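Local coordinates for hypothetical protein (Leishmania major, PDB 3LJN) that is of unknown function but is built from ankyrin repeats and so probably binds partner proteins, at residues A27-Q32 / C61-V66; K86-A91 / S116-C121; N95-V100 / L153-I158; A141-V146 / E174-R179; I158-G163 / D194-K199. All coordinates share one frame; numbering follows the deposited sequence.

In the fold
The five contacts follow the ankyrin repeat stack from its N-terminal part past the middle of the chain. Interaction 1 comes first along the chain and closes before the others open. Its centre lies about 17 Å from that of interaction 2 and about 28 Å from that of interaction 5. Interactions 2 and 3 alternate along the chain, as do 3 and 4, and 4 and 5. Interactions 3 and 5 share Ile158 and both use helix 153-162. That helix also packs on Leu118 of interaction 2 and on Leu142 and Cys145 of interaction 4. The contacts therefore form one continuous chain of packing, consistent with an elongated solenoid held together by neighbour-to-neighbour stacking.

Interaction 1 of 5, residues A27-Q32 / C61-V66; sequences AARKGQ and CKFGCV
Arg29, Phe63 and Cys65 carry most of this contact. Arg29 meets Phe63 with the aliphatic part of its side chain. Arg29 CG lies over one face of the ring, 3.7 Å from Phe63 CE2. Measured to the centroid of the Phe63 ring, Arg29 CG is 3.8 Å away and 14° off the ring normal, a CH-pi contact. The first torsion of Arg29 sets this up. With chi1 at -157°, its CG points away from the backbone N and comes to lie against the ring. The chain then bends at chi3, and the guanidinium does not stack flat on Phe63. The two planes are 51° apart.

Cys65 makes the second cluster of contacts. Its sulfur comes up against the last turn of helix 18-30. Cys65 SG is 3.5 Å from Ala28 O and also lies near Arg29 O and Gly31 N. The sulfur thus packs mainly on main-chain atoms. Gly31, with positive phi, belongs to a Schellman motif after helix 18-30. Gly31 CA is 4.9 Å from Cys65 CA, so the two backbones come close here. No clear hydrogen bond crosses the contact. Ala28 also packs on Ala56 and Arg29 on Leu59, both from helix 56-63. Val66 touches Leu99 and Ala102 of helix 97-110. Each segment is the end of one helix and the turn into the next. Such side-by-side stacking of equivalent helix ends and turns is characteristic of the ankyrin repeat fold.

Interaction 2 of 5, residues K86-A91 / S116-C121; sequences KPIHLA and SLLNEC
The imidazole of His89 is held at both nitrogens, one of them across the contact. His89 NE2 gives a weak hydrogen bond to Glu120 O at 3.4 Å. On the other side of the ring, His89 ND1 accepts a hydrogen bond from Lys86 N at 3.2 Å, with an N-H...acceptor angle of 158°. This second donor lies near the ring plane, so the bond fixes the rotation of the imidazole. The ring thus links the start of its own helix to the chain after helix 114-118. This use of histidine is familiar from the TPLH motif of ankyrin repeats. Here the matching residues are Lys86-Pro87-Ile88-His89.

Lys86 and Glu120 add a long salt bridge, with Lys86 NZ 3.6 Å from Glu120 OE2. Both side chains bend at chi2, and they cross at an oblique angle. Ile88 also meets Leu118, the two side chains nearly perpendicular. Ile88 CD1 lies 3.8 Å from Leu118 CD2.

The neighbouring helices close in around these groups. Pro87 packs on helix 56-63, through Leu57, His58 and Cys61. Ile88 and Leu117 both touch helix 97-110, at Leu103 and Ala107. Leu118 extends the packing to Leu159 and Leu162 of helix 153-162.

Interaction 3 of 5, residues N95-V100 / L153-I158; sequences NKTDLV and LEMIKI
Met155, present as selenomethionine, sends its CG away from the backbone N (chi1 -170°) and then bends at chi2 (72°). These turns carry its selenium across to helix 97-110. There it meets Val100, whose CG2 is anti to the carbonyl carbon, beside the backbone N. Val100 CG2 lies 3.8 Å from Met155 SE. The terminal CE of Met155 is modelled too close to Val100, so its exact place is doubtful.

Thr97 presents its methyl to helix 153-162. Thr97 CG2 is 4.2 Å from Met155 SE. Thr97 CG2 also lies 3.9 Å from Glu154 CG, and those two side chains cross squarely. At the start of the contact, Asn95 runs past Met155 in the opposite direction, with Asn95 OD1 4.0 Å from Met155 CB. No hydrogen bond crosses between the segments, so this is mainly apolar packing.

The contact joins two helices of the ankyrin stack. Met155 also packs on Cys145 of helix 141-147. Leu153 and Ile156 turn to helix 186-195, where both touch Leu191. Leu99 packs on Ala69 of helix 66-75.

Interaction 4 of 5, residues A141-V146 / E174-R179; sequences ALHWCV and ETPLMR
Pro176 lies over one face of the His143 ring, and Glu174 O lies at its edge. Pro176 CG stands 4.0 Å from the centroid of the His143 ring and close to the ring normal, a CH-pi contact. At the edge, His143 NE2 donates a hydrogen bond of 2.9 Å to Glu174 O. The N-H...acceptor angle is 147°. The donor stands above the carbonyl plane, 40° out of it, so it does not lie on a lone pair. At the other nitrogen, His143 ND1 bonds to Thr140 N. Both ring nitrogens are thus held, which fixes the ring in its rotation.

These are features of the ankyrin TPLH motif. Thr140-Ala141-Leu142-His143 is a variant of it, and Thr175-Pro176-Leu177-Met178 matches its first three positions. Thr175 caps its helix, taking a bond from Met178 N, and its OG1 also bonds to His214 NE2.

The side chain of Arg179 lies across that of His143. Its guanidinium turns a face to the ring, with His143 CD2 3.7 Å from Arg179 NH1 and the two planes 33° apart. Glu174 OE1 pairs with Lys134, and its link to Arg179 NH1 is long. Val146 CG1 packs against Arg179 CG at 3.9 Å. Leu142 runs crosswise to Pro176, with Leu142 CB 4.1 Å from Pro176 CG. Met192 of helix 186-195 touches both Val146 and Pro176.

Interaction 5 of 5, residues I158-G163 / D194-K199; sequences ILVQLG and DTVPSK
The backbones come nearest at Val160 and Val196, whose CA atoms are 5.9 Å apart. Here the C-terminal part of helix 153-162 faces the end of helix 186-195. Both belong to the ankyrin repeat stack, and the contact joins helix 153-162 to the end of helix 186-195 and the turn after it. Val196 is the first residue to leave the helical conformation, so the chain turns out of its helix right beside Val160.

Val160 is the central side chain. Its CG1 is anti to the backbone N (chi1 180°) and points into the turn. Val160 CG1 lies 3.7 Å from Val196 CA and 4.1 Å from Val196 CB. The same methyl also comes near the carbonyl carbon of Thr195. Val160 therefore packs on the main chain of the turn as much as on its side chains. The CB of Val196 meets Val160, but the residue as a whole faces the other way, toward Ser201 and Leu202.

Val160 also touches Leu142 of helix 141-147 and Pro166 of a loop. Leu159 and Leu162 pack on Val100 of helix 97-110. Helix 153-162 is thus packed against several other helices.

Thr195 OG1 is hydrogen-bonded to Leu191 O in its own helix, while Thr195 CG2 is anti to the backbone N and meets Gln161. The two side chains are set roughly perpendicular, with Gln161 CG 3.9 Å from Thr195 CG2. No hydrogen bond crosses between the segments. Pro197 touches the backbone of the facing helix, with Pro197 CD 3.7 Å from Val160 O.

Interaction 1 of 5, residues A27-Q32 / C61-V66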
# COMPACT_ATOMS: atom_id res chain seq x y z
N ALA A 27 9.31 21.59 -26.28
CA ALA A 27 8.04 21.30 -26.91
C ALA A 27 7.16 20.52 -25.94
O ALA A 27 5.96 20.80 -25.82
CB ALA A 27 8.27 20.53 -28.17
N ALA A 28 7.76 19.56 -25.25
CA ALA A 28 7.05 18.79 -24.23
C ALA A 28 6.50 19.74 -23.17
O ALA A 28 5.33 19.69 -22.79
CB ALA A 28 7.95 17.74 -23.61
N ARG A 29 7.34 20.63 -22.70
CA ARG A 29 6.92 21.59 -21.70
C ARG A 29 5.71 22.41 -22.13
O ARG A 29 4.83 22.70 -21.32
CB ARG A 29 8.07 22.52 -21.41
CG ARG A 29 7.99 23.17 -20.08
CD ARG A 29 8.83 24.39 -20.11
NE ARG A 29 8.08 25.48 -20.71
CZ ARG A 29 8.63 26.50 -21.37
NH1 ARG A 29 9.95 26.56 -21.54
NH2 ARG A 29 7.84 27.45 -21.87
N LYS A 30 5.66 22.78 -23.42
CA LYS A 30 4.61 23.67 -23.93
C LYS A 30 3.36 22.95 -24.48
O LYS A 30 2.43 23.61 -24.95
CB LYS A 30 5.20 24.59 -24.99
CG LYS A 30 6.34 25.44 -24.46
CD LYS A 30 7.15 26.06 -25.59
CE LYS A 30 8.15 27.10 -25.08
NZ LYS A 30 7.49 28.41 -24.82
N GLY A 31 3.32 21.62 -24.39
CA GLY A 31 2.19 20.85 -24.91
C GLY A 31 2.11 20.95 -26.42
O GLY A 31 1.03 21.11 -27.00
N GLN A 32 3.28 20.86 -27.06
CA GLN A 32 3.40 20.94 -28.51
C GLN A 32 3.56 19.52 -29.08
O GLN A 32 4.66 19.10 -29.47
CB GLN A 32 4.58 21.86 -28.87
CG GLN A 32 4.27 23.36 -28.69
CD GLN A 32 5.46 24.32 -29.05
OE1 GLN A 32 6.57 23.89 -29.40
NE2 GLN A 32 5.21 25.63 -28.93
N CYS A 61 4.33 15.42 -17.84
CA CYS A 61 3.57 15.10 -16.64
C CYS A 61 3.59 16.19 -15.59
O CYS A 61 2.62 16.37 -14.86
CB CYS A 61 4.08 13.81 -16.04
SG CYS A 61 3.94 12.45 -17.19
N LYS A 62 4.68 16.92 -15.49
CA LYS A 62 4.76 18.00 -14.54
C LYS A 62 3.85 19.15 -14.96
O LYS A 62 3.26 19.82 -14.11
CB LYS A 62 6.20 18.49 -14.42
CG LYS A 62 6.41 19.58 -13.39
CD LYS A 62 7.87 19.88 -13.24
CE LYS A 62 8.14 21.36 -13.03
NZ LYS A 62 9.55 21.67 -13.47
N PHE A 63 3.73 19.35 -16.27
CA PHE A 63 3.08 20.56 -16.80
C PHE A 63 1.65 20.39 -17.35
O PHE A 63 1.12 21.35 -17.91
CB PHE A 63 3.97 21.20 -17.86
CG PHE A 63 5.10 22.00 -17.30
CD1 PHE A 63 4.93 23.33 -16.98
CD2 PHE A 63 6.34 21.41 -17.07
CE1 PHE A 63 5.97 24.06 -16.45
CE2 PHE A 63 7.39 22.14 -16.55
CZ PHE A 63 7.21 23.47 -16.24
N GLY A 64 1.02 19.24 -17.15
CA GLY A 64 -0.34 19.04 -17.65
C GLY A 64 -0.19 18.25 -18.93
O GLY A 64 0.12 17.07 -18.86
N CYS A 65 -0.37 18.89 -20.08
CA CYS A 65 -0.03 18.29 -21.40
C CYS A 65 -0.56 16.86 -21.60
O CYS A 65 0.21 15.94 -21.93
CB CYS A 65 1.48 18.31 -21.59
SG CYS A 65 2.17 19.96 -21.34
N VAL A 66 -1.86 16.69 -21.41
CA VAL A 66 -2.50 15.38 -21.49
C VAL A 66 -2.19 14.65 -22.80
O VAL A 66 -1.82 13.48 -22.77
CB VAL A 66 -4.04 15.47 -21.28
CG1 VAL A 66 -4.77 14.35 -22.01
CG2 VAL A 66 -4.36 15.47 -19.79

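Interaction 2 of 5, residues K86-A91 / S116-C121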
# COMPACT_ATOMS: atom_id res chain seq x y z
N LYS A 86 9.78 8.96 -11.41
CA LYS A 86 9.41 8.50 -12.72
C LYS A 86 8.15 9.27 -13.10
O LYS A 86 7.41 9.67 -12.22
CB LYS A 86 9.10 7.02 -12.63
CG LYS A 86 9.69 6.18 -13.72
CD LYS A 86 11.16 5.96 -13.48
CE LYS A 86 11.69 4.89 -14.41
NZ LYS A 86 10.76 3.71 -14.46
N PRO A 87 7.87 9.45 -14.40
CA PRO A 87 6.76 10.31 -14.84
C PRO A 87 5.37 10.02 -14.25
O PRO A 87 4.56 10.94 -14.14
CB PRO A 87 6.74 10.09 -16.34
CG PRO A 87 8.18 9.79 -16.66
CD PRO A 87 8.59 8.89 -15.56
N ILE A 88 5.08 8.77 -13.88
CA ILE A 88 3.83 8.49 -13.18
C ILE A 88 3.79 9.22 -11.84
O ILE A 88 2.76 9.79 -11.47
CB ILE A 88 3.59 6.98 -12.96
CG1 ILE A 88 2.31 6.73 -12.14
CG2 ILE A 88 4.79 6.32 -12.23
CD1 ILE A 88 1.10 7.52 -12.58
N HIS A 89 4.89 9.19 -11.09
CA HIS A 89 4.91 9.74 -9.75
C HIS A 89 4.62 11.23 -9.77
O HIS A 89 3.95 11.73 -8.87
CB HIS A 89 6.27 9.55 -9.10
CG HIS A 89 6.63 8.13 -8.82
ND1 HIS A 89 7.66 7.48 -9.48
CD2 HIS A 89 6.13 7.24 -7.94
CE1 HIS A 89 7.76 6.25 -9.02
NE2 HIS A 89 6.84 6.07 -8.09
N LEU A 90 5.14 11.92 -10.78
CA LEU A 90 4.94 13.37 -10.90
C LEU A 90 3.53 13.72 -11.33
O LEU A 90 3.02 14.79 -11.01
CB LEU A 90 5.88 14.00 -11.91
CG LEU A 90 7.38 13.87 -11.71
CD1 LEU A 90 8.06 14.19 -13.04
CD2 LEU A 90 7.88 14.78 -10.61
N ALA A 91 2.92 12.83 -12.11
CA ALA A 91 1.54 13.02 -12.53
C ALA A 91 0.58 12.95 -11.34
O ALA A 91 -0.43 13.65 -11.31
CB ALA A 91 1.16 11.97 -13.57
N SER A 116 1.87 -3.22 -13.93
CA SER A 116 3.32 -3.02 -14.06
C SER A 116 3.70 -1.54 -13.92
O SER A 116 4.57 -1.19 -13.12
CB SER A 116 3.82 -3.61 -15.39
OG SER A 116 5.17 -3.23 -15.65
N LEU A 117 3.02 -0.67 -14.67
CA LEU A 117 3.31 0.76 -14.66
C LEU A 117 2.95 1.45 -13.36
O LEU A 117 3.79 2.12 -12.76
CB LEU A 117 2.55 1.47 -15.80
CG LEU A 117 2.90 2.94 -16.04
CD1 LEU A 117 4.33 3.04 -16.54
CD2 LEU A 117 1.94 3.56 -17.04
N LEU A 118 1.70 1.29 -12.92
CA LEU A 118 1.20 2.03 -11.76
C LEU A 118 1.82 1.60 -10.41
O LEU A 118 1.70 2.33 -9.44
CB LEU A 118 -0.33 1.95 -11.67
CG LEU A 118 -1.16 2.80 -12.64
CD1 LEU A 118 -2.63 2.61 -12.35
CD2 LEU A 118 -0.82 4.25 -12.51
N ASN A 119 2.47 0.45 -10.35
CA ASN A 119 3.04 -0.02 -9.09
C ASN A 119 4.56 0.17 -8.98
O ASN A 119 5.18 -0.40 -8.09
CB ASN A 119 2.66 -1.49 -8.86
CG ASN A 119 1.15 -1.70 -8.84
OD1 ASN A 119 0.41 -0.88 -8.31
ND2 ASN A 119 0.69 -2.81 -9.41
N GLU A 120 5.13 0.98 -9.87
CA GLU A 120 6.55 1.36 -9.82
C GLU A 120 6.89 2.06 -8.52
O GLU A 120 6.08 2.80 -7.96
CB GLU A 120 6.92 2.30 -10.97
CG GLU A 120 7.14 1.62 -12.32
CD GLU A 120 8.59 1.19 -12.57
OE1 GLU A 120 8.82 0.47 -13.58
OE2 GLU A 120 9.50 1.58 -11.78
N CYS A 121 8.12 1.86 -8.06
CA CYS A 121 8.60 2.49 -6.84
C CYS A 121 9.61 3.61 -7.14
O CYS A 121 10.50 3.44 -7.98
CB CYS A 121 9.23 1.43 -5.95
SG CYS A 121 8.83 1.66 -4.24

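Interaction 3 of 5, residues N95-V100 / L153-I158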
# COMPACT_ATOMS: atom_id res chain seq x y z
N ASN A 95 -2.02 15.87 -9.15
CA ASN A 95 -3.43 15.71 -8.78
C ASN A 95 -4.43 16.12 -9.88
O ASN A 95 -5.54 16.56 -9.58
CB ASN A 95 -3.74 16.47 -7.48
CG ASN A 95 -5.02 16.00 -6.81
OD1 ASN A 95 -5.21 14.83 -6.53
ND2 ASN A 95 -5.92 16.94 -6.56
N LYS A 96 -4.03 15.98 -11.14
CA LYS A 96 -4.95 16.13 -12.27
C LYS A 96 -5.15 14.74 -12.87
O LYS A 96 -4.22 14.15 -13.42
CB LYS A 96 -4.41 17.10 -13.33
CG LYS A 96 -4.93 18.52 -13.17
CD LYS A 96 -4.62 19.37 -14.41
CE LYS A 96 -4.97 20.85 -14.19
NZ LYS A 96 -4.62 21.69 -15.36
N THR A 97 -6.38 14.24 -12.76
CA THR A 97 -6.69 12.83 -12.97
C THR A 97 -6.66 12.40 -14.44
O THR A 97 -6.29 11.27 -14.74
CB THR A 97 -8.05 12.44 -12.33
OG1 THR A 97 -9.11 13.15 -12.98
CG2 THR A 97 -8.06 12.75 -10.82
N ASP A 98 -7.06 13.29 -15.34
CA ASP A 98 -7.10 12.95 -16.77
C ASP A 98 -5.71 12.61 -17.30
O ASP A 98 -5.56 11.72 -18.14
CB ASP A 98 -7.78 14.03 -17.64
CG ASP A 98 -7.49 15.47 -17.18
OD1 ASP A 98 -6.33 15.76 -16.78
OD2 ASP A 98 -8.42 16.32 -17.24
N LEU A 99 -4.70 13.29 -16.78
CA LEU A 99 -3.31 13.05 -17.18
C LEU A 99 -2.81 11.66 -16.78
O LEU A 99 -1.94 11.10 -17.42
CB LEU A 99 -2.40 14.11 -16.56
CG LEU A 99 -0.90 13.96 -16.77
CD1 LEU A 99 -0.56 13.88 -18.24
CD2 LEU A 99 -0.20 15.12 -16.10
N VAL A 100 -3.36 11.12 -15.71
CA VAL A 100 -2.99 9.79 -15.27
C VAL A 100 -3.63 8.73 -16.15
O VAL A 100 -3.03 7.70 -16.43
CB VAL A 100 -3.38 9.56 -13.81
CG1 VAL A 100 -3.17 8.10 -13.40
CG2 VAL A 100 -2.60 10.50 -12.90
N LEU A 153 -8.00 12.27 -2.23
CA LEU A 153 -8.92 11.13 -2.17
C LEU A 153 -9.42 10.71 -3.57
O LEU A 153 -9.47 9.52 -3.87
CB LEU A 153 -10.09 11.41 -1.21
CG LEU A 153 -9.99 10.76 0.18
CD1 LEU A 153 -10.43 9.30 0.09
CD2 LEU A 153 -8.59 10.84 0.82
N GLU A 154 -9.76 11.70 -4.41
CA GLU A 154 -10.23 11.47 -5.79
C GLU A 154 -9.22 10.68 -6.64
O GLU A 154 -9.62 9.88 -7.49
CB GLU A 154 -10.59 12.81 -6.45
CG GLU A 154 -10.81 12.81 -7.99
CD GLU A 154 -12.07 12.06 -8.44
OE1 GLU A 154 -12.36 10.97 -7.90
OE2 GLU A 154 -12.76 12.56 -9.37
N MSE A 155 -7.93 10.93 -6.41
CA MSE A 155 -6.86 10.20 -7.10
C MSE A 155 -6.80 8.76 -6.63
O MSE A 155 -6.69 7.84 -7.44
CB MSE A 155 -5.49 10.86 -6.85
CG MSE A 155 -4.35 10.31 -7.71
SE MSE A 155 -4.48 10.86 -9.61
CE MSE A 155 -3.91 9.19 -10.46
N ILE A 156 -6.83 8.56 -5.31
CA ILE A 156 -6.81 7.21 -4.75
C ILE A 156 -7.86 6.35 -5.46
O ILE A 156 -7.56 5.24 -5.89
CB ILE A 156 -7.09 7.22 -3.21
CG1 ILE A 156 -5.88 7.78 -2.46
CG2 ILE A 156 -7.41 5.83 -2.70
CD1 ILE A 156 -6.15 8.09 -1.01
N LYS A 157 -9.07 6.88 -5.62
CA LYS A 157 -10.15 6.15 -6.29
C LYS A 157 -9.74 5.76 -7.70
O LYS A 157 -9.79 4.59 -8.06
CB LYS A 157 -11.44 6.99 -6.32
CG LYS A 157 -12.63 6.25 -6.94
CD LYS A 157 -14.00 6.68 -6.37
CE LYS A 157 -14.44 8.08 -6.83
NZ LYS A 157 -14.54 8.19 -8.32
N ILE A 158 -9.33 6.74 -8.49
CA ILE A 158 -8.93 6.49 -9.87
C ILE A 158 -7.73 5.54 -9.98
O ILE A 158 -7.72 4.66 -10.84
CB ILE A 158 -8.61 7.81 -10.62
CG1 ILE A 158 -9.88 8.38 -11.27
CG2 ILE A 158 -7.57 7.57 -11.70
CD1 ILE A 158 -10.99 8.71 -10.29

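Interaction 4 of 5, residues A141-V146 / E174-R179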
# COMPACT_ATOMS: atom_id res chain seq x y z
N ALA A 141 3.35 5.60 -5.81
CA ALA A 141 2.51 6.81 -5.74
C ALA A 141 1.21 6.59 -4.96
O ALA A 141 0.60 7.54 -4.50
CB ALA A 141 2.20 7.31 -7.13
N LEU A 142 0.77 5.35 -4.83
CA LEU A 142 -0.40 5.07 -4.03
C LEU A 142 -0.11 5.29 -2.54
O LEU A 142 -1.01 5.71 -1.81
CB LEU A 142 -0.92 3.65 -4.31
CG LEU A 142 -2.37 3.32 -3.94
CD1 LEU A 142 -3.36 4.31 -4.51
CD2 LEU A 142 -2.73 1.89 -4.38
N HIS A 143 1.13 5.03 -2.10
CA HIS A 143 1.60 5.35 -0.73
C HIS A 143 1.56 6.86 -0.42
O HIS A 143 1.07 7.28 0.62
CB HIS A 143 3.06 4.92 -0.52
CG HIS A 143 3.30 3.45 -0.43
ND1 HIS A 143 3.86 2.72 -1.46
CD2 HIS A 143 3.12 2.57 0.59
CE1 HIS A 143 3.99 1.46 -1.09
NE2 HIS A 143 3.55 1.34 0.15
N TRP A 144 2.13 7.65 -1.32
CA TRP A 144 2.08 9.11 -1.22
C TRP A 144 0.67 9.61 -1.02
O TRP A 144 0.36 10.16 0.03
CB TRP A 144 2.66 9.76 -2.47
CG TRP A 144 4.13 9.75 -2.47
CD1 TRP A 144 4.95 8.87 -3.12
CD2 TRP A 144 4.98 10.66 -1.78
NE1 TRP A 144 6.27 9.19 -2.88
CE2 TRP A 144 6.31 10.28 -2.05
CE3 TRP A 144 4.74 11.76 -0.94
CZ2 TRP A 144 7.41 10.97 -1.53
CZ3 TRP A 144 5.83 12.45 -0.42
CH2 TRP A 144 7.14 12.05 -0.71
N CYS A 145 -0.19 9.41 -2.02
CA CYS A 145 -1.62 9.78 -1.91
C CYS A 145 -2.19 9.53 -0.53
O CYS A 145 -2.88 10.38 0.05
CB CYS A 145 -2.43 8.98 -2.91
SG CYS A 145 -2.02 9.42 -4.59
N VAL A 146 -1.90 8.35 0.00
CA VAL A 146 -2.39 7.96 1.30
C VAL A 146 -1.91 8.92 2.39
O VAL A 146 -2.64 9.19 3.35
CB VAL A 146 -2.02 6.48 1.60
CG1 VAL A 146 -2.07 6.20 3.09
CG2 VAL A 146 -2.94 5.55 0.82
N GLU A 174 6.32 -2.36 3.09
CA GLU A 174 5.01 -1.94 3.57
C GLU A 174 4.10 -1.63 2.41
O GLU A 174 4.53 -1.09 1.40
CB GLU A 174 5.15 -0.70 4.48
CG GLU A 174 5.40 -1.06 5.95
CD GLU A 174 6.43 -0.16 6.65
OE1 GLU A 174 6.89 0.85 6.03
OE2 GLU A 174 6.78 -0.48 7.82
N THR A 175 2.83 -1.96 2.58
CA THR A 175 1.81 -1.76 1.55
C THR A 175 1.05 -0.46 1.76
O THR A 175 1.17 0.15 2.81
CB THR A 175 0.84 -2.95 1.54
OG1 THR A 175 0.07 -2.98 2.75
CG2 THR A 175 1.61 -4.25 1.43
N PRO A 176 0.30 0.00 0.76
CA PRO A 176 -0.48 1.21 1.05
C PRO A 176 -1.51 1.05 2.17
O PRO A 176 -1.75 2.00 2.90
CB PRO A 176 -1.15 1.54 -0.29
CG PRO A 176 -0.18 1.05 -1.28
CD PRO A 176 0.45 -0.19 -0.69
N LEU A 177 -2.11 -0.13 2.32
CA LEU A 177 -3.03 -0.35 3.43
C LEU A 177 -2.30 -0.15 4.74
O LEU A 177 -2.74 0.63 5.58
CB LEU A 177 -3.65 -1.75 3.39
CG LEU A 177 -4.76 -1.89 2.34
CD1 LEU A 177 -5.13 -3.34 2.17
CD2 LEU A 177 -5.98 -1.03 2.69
N MSE A 178 -1.17 -0.85 4.89
CA MSE A 178 -0.30 -0.69 6.06
C MSE A 178 -0.00 0.79 6.33
O MSE A 178 -0.04 1.25 7.46
CB MSE A 178 0.99 -1.49 5.88
CG MSE A 178 0.86 -2.98 6.16
SE MSE A 178 2.51 -4.05 5.76
CE MSE A 178 1.84 -5.89 6.00
N ARG A 179 0.25 1.55 5.27
CA ARG A 179 0.53 2.98 5.38
C ARG A 179 -0.65 3.79 5.92
O ARG A 179 -0.44 4.74 6.68
CB ARG A 179 0.96 3.53 4.02
CG ARG A 179 1.52 4.93 4.05
CD ARG A 179 2.84 5.02 4.82
NE ARG A 179 3.97 5.32 3.94
CZ ARG A 179 4.86 4.44 3.50
NH1 ARG A 179 4.81 3.15 3.86
NH2 ARG A 179 5.84 4.85 2.69

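Interaction 5 of 5, residues I158-G163 / D194-K199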
# COMPACT_ATOMS: atom_id res chain seq x y z
N ILE A 158 -9.33 6.74 -8.49
CA ILE A 158 -8.93 6.49 -9.87
C ILE A 158 -7.73 5.54 -9.98
O ILE A 158 -7.72 4.66 -10.84
CB ILE A 158 -8.61 7.81 -10.62
CG1 ILE A 158 -9.88 8.38 -11.27
CG2 ILE A 158 -7.57 7.57 -11.70
CD1 ILE A 158 -10.99 8.71 -10.29
N LEU A 159 -6.74 5.70 -9.11
CA LEU A 159 -5.56 4.84 -9.21
C LEU A 159 -5.97 3.40 -9.00
O LEU A 159 -5.48 2.52 -9.68
CB LEU A 159 -4.48 5.22 -8.20
CG LEU A 159 -3.56 6.39 -8.55
CD1 LEU A 159 -2.63 6.69 -7.39
CD2 LEU A 159 -2.76 6.14 -9.80
N VAL A 160 -6.90 3.16 -8.07
CA VAL A 160 -7.25 1.80 -7.67
C VAL A 160 -8.13 1.12 -8.72
O VAL A 160 -8.00 -0.08 -8.94
CB VAL A 160 -7.88 1.76 -6.25
CG1 VAL A 160 -8.24 0.34 -5.86
CG2 VAL A 160 -6.93 2.33 -5.24
N GLN A 161 -9.01 1.89 -9.36
CA GLN A 161 -9.79 1.43 -10.53
C GLN A 161 -8.91 1.07 -11.72
O GLN A 161 -9.21 0.14 -12.46
CB GLN A 161 -10.80 2.48 -11.00
CG GLN A 161 -12.09 2.49 -10.19
CD GLN A 161 -12.87 3.79 -10.31
OE1 GLN A 161 -12.32 4.83 -10.66
NE2 GLN A 161 -14.16 3.73 -9.99
N LEU A 162 -7.82 1.82 -11.90
CA LEU A 162 -6.91 1.63 -13.03
C LEU A 162 -6.07 0.36 -12.91
O LEU A 162 -5.59 -0.17 -13.91
CB LEU A 162 -6.00 2.86 -13.20
CG LEU A 162 -6.65 4.12 -13.79
CD1 LEU A 162 -5.69 5.30 -13.80
CD2 LEU A 162 -7.19 3.86 -15.20
N GLY A 163 -5.88 -0.12 -11.69
CA GLY A 163 -5.03 -1.28 -11.45
C GLY A 163 -3.88 -1.08 -10.48
O GLY A 163 -3.04 -1.97 -10.34
N ASP A 194 -13.02 -0.68 -0.79
CA ASP A 194 -14.35 -0.69 -1.41
C ASP A 194 -14.29 -0.38 -2.91
O ASP A 194 -15.08 -0.89 -3.69
CB ASP A 194 -15.29 0.27 -0.65
CG ASP A 194 -15.34 -0.03 0.87
OD1 ASP A 194 -14.60 -0.94 1.33
OD2 ASP A 194 -16.09 0.66 1.61
N THR A 195 -13.31 0.42 -3.32
CA THR A 195 -13.06 0.73 -4.73
C THR A 195 -12.39 -0.40 -5.47
O THR A 195 -12.57 -0.54 -6.68
CB THR A 195 -12.14 1.97 -4.87
OG1 THR A 195 -12.64 3.04 -4.05
CG2 THR A 195 -12.08 2.45 -6.32
N VAL A 196 -11.60 -1.20 -4.76
CA VAL A 196 -10.78 -2.27 -5.37
C VAL A 196 -11.65 -3.23 -6.18
O VAL A 196 -12.56 -3.86 -5.64
CB VAL A 196 -9.96 -3.06 -4.28
CG1 VAL A 196 -10.88 -3.83 -3.35
CG2 VAL A 196 -8.96 -4.00 -4.92
N PRO A 197 -11.37 -3.35 -7.49
CA PRO A 197 -12.27 -4.13 -8.35
C PRO A 197 -12.37 -5.59 -7.90
O PRO A 197 -13.47 -6.07 -7.68
CB PRO A 197 -11.63 -4.02 -9.74
CG PRO A 197 -10.20 -3.71 -9.49
CD PRO A 197 -10.13 -2.96 -8.19
N SER A 198 -11.24 -6.27 -7.75
CA SER A 198 -11.25 -7.68 -7.41
C SER A 198 -11.66 -7.88 -5.97
O SER A 198 -12.81 -8.21 -5.71
CB SER A 198 -9.88 -8.31 -7.67
N LYS A 199 -10.73 -7.66 -5.05
CA LYS A 199 -10.87 -8.11 -3.66
C LYS A 199 -10.23 -9.48 -3.50
O LYS A 199 -10.14 -10.01 -2.40
CB LYS A 199 -12.32 -8.16 -3.20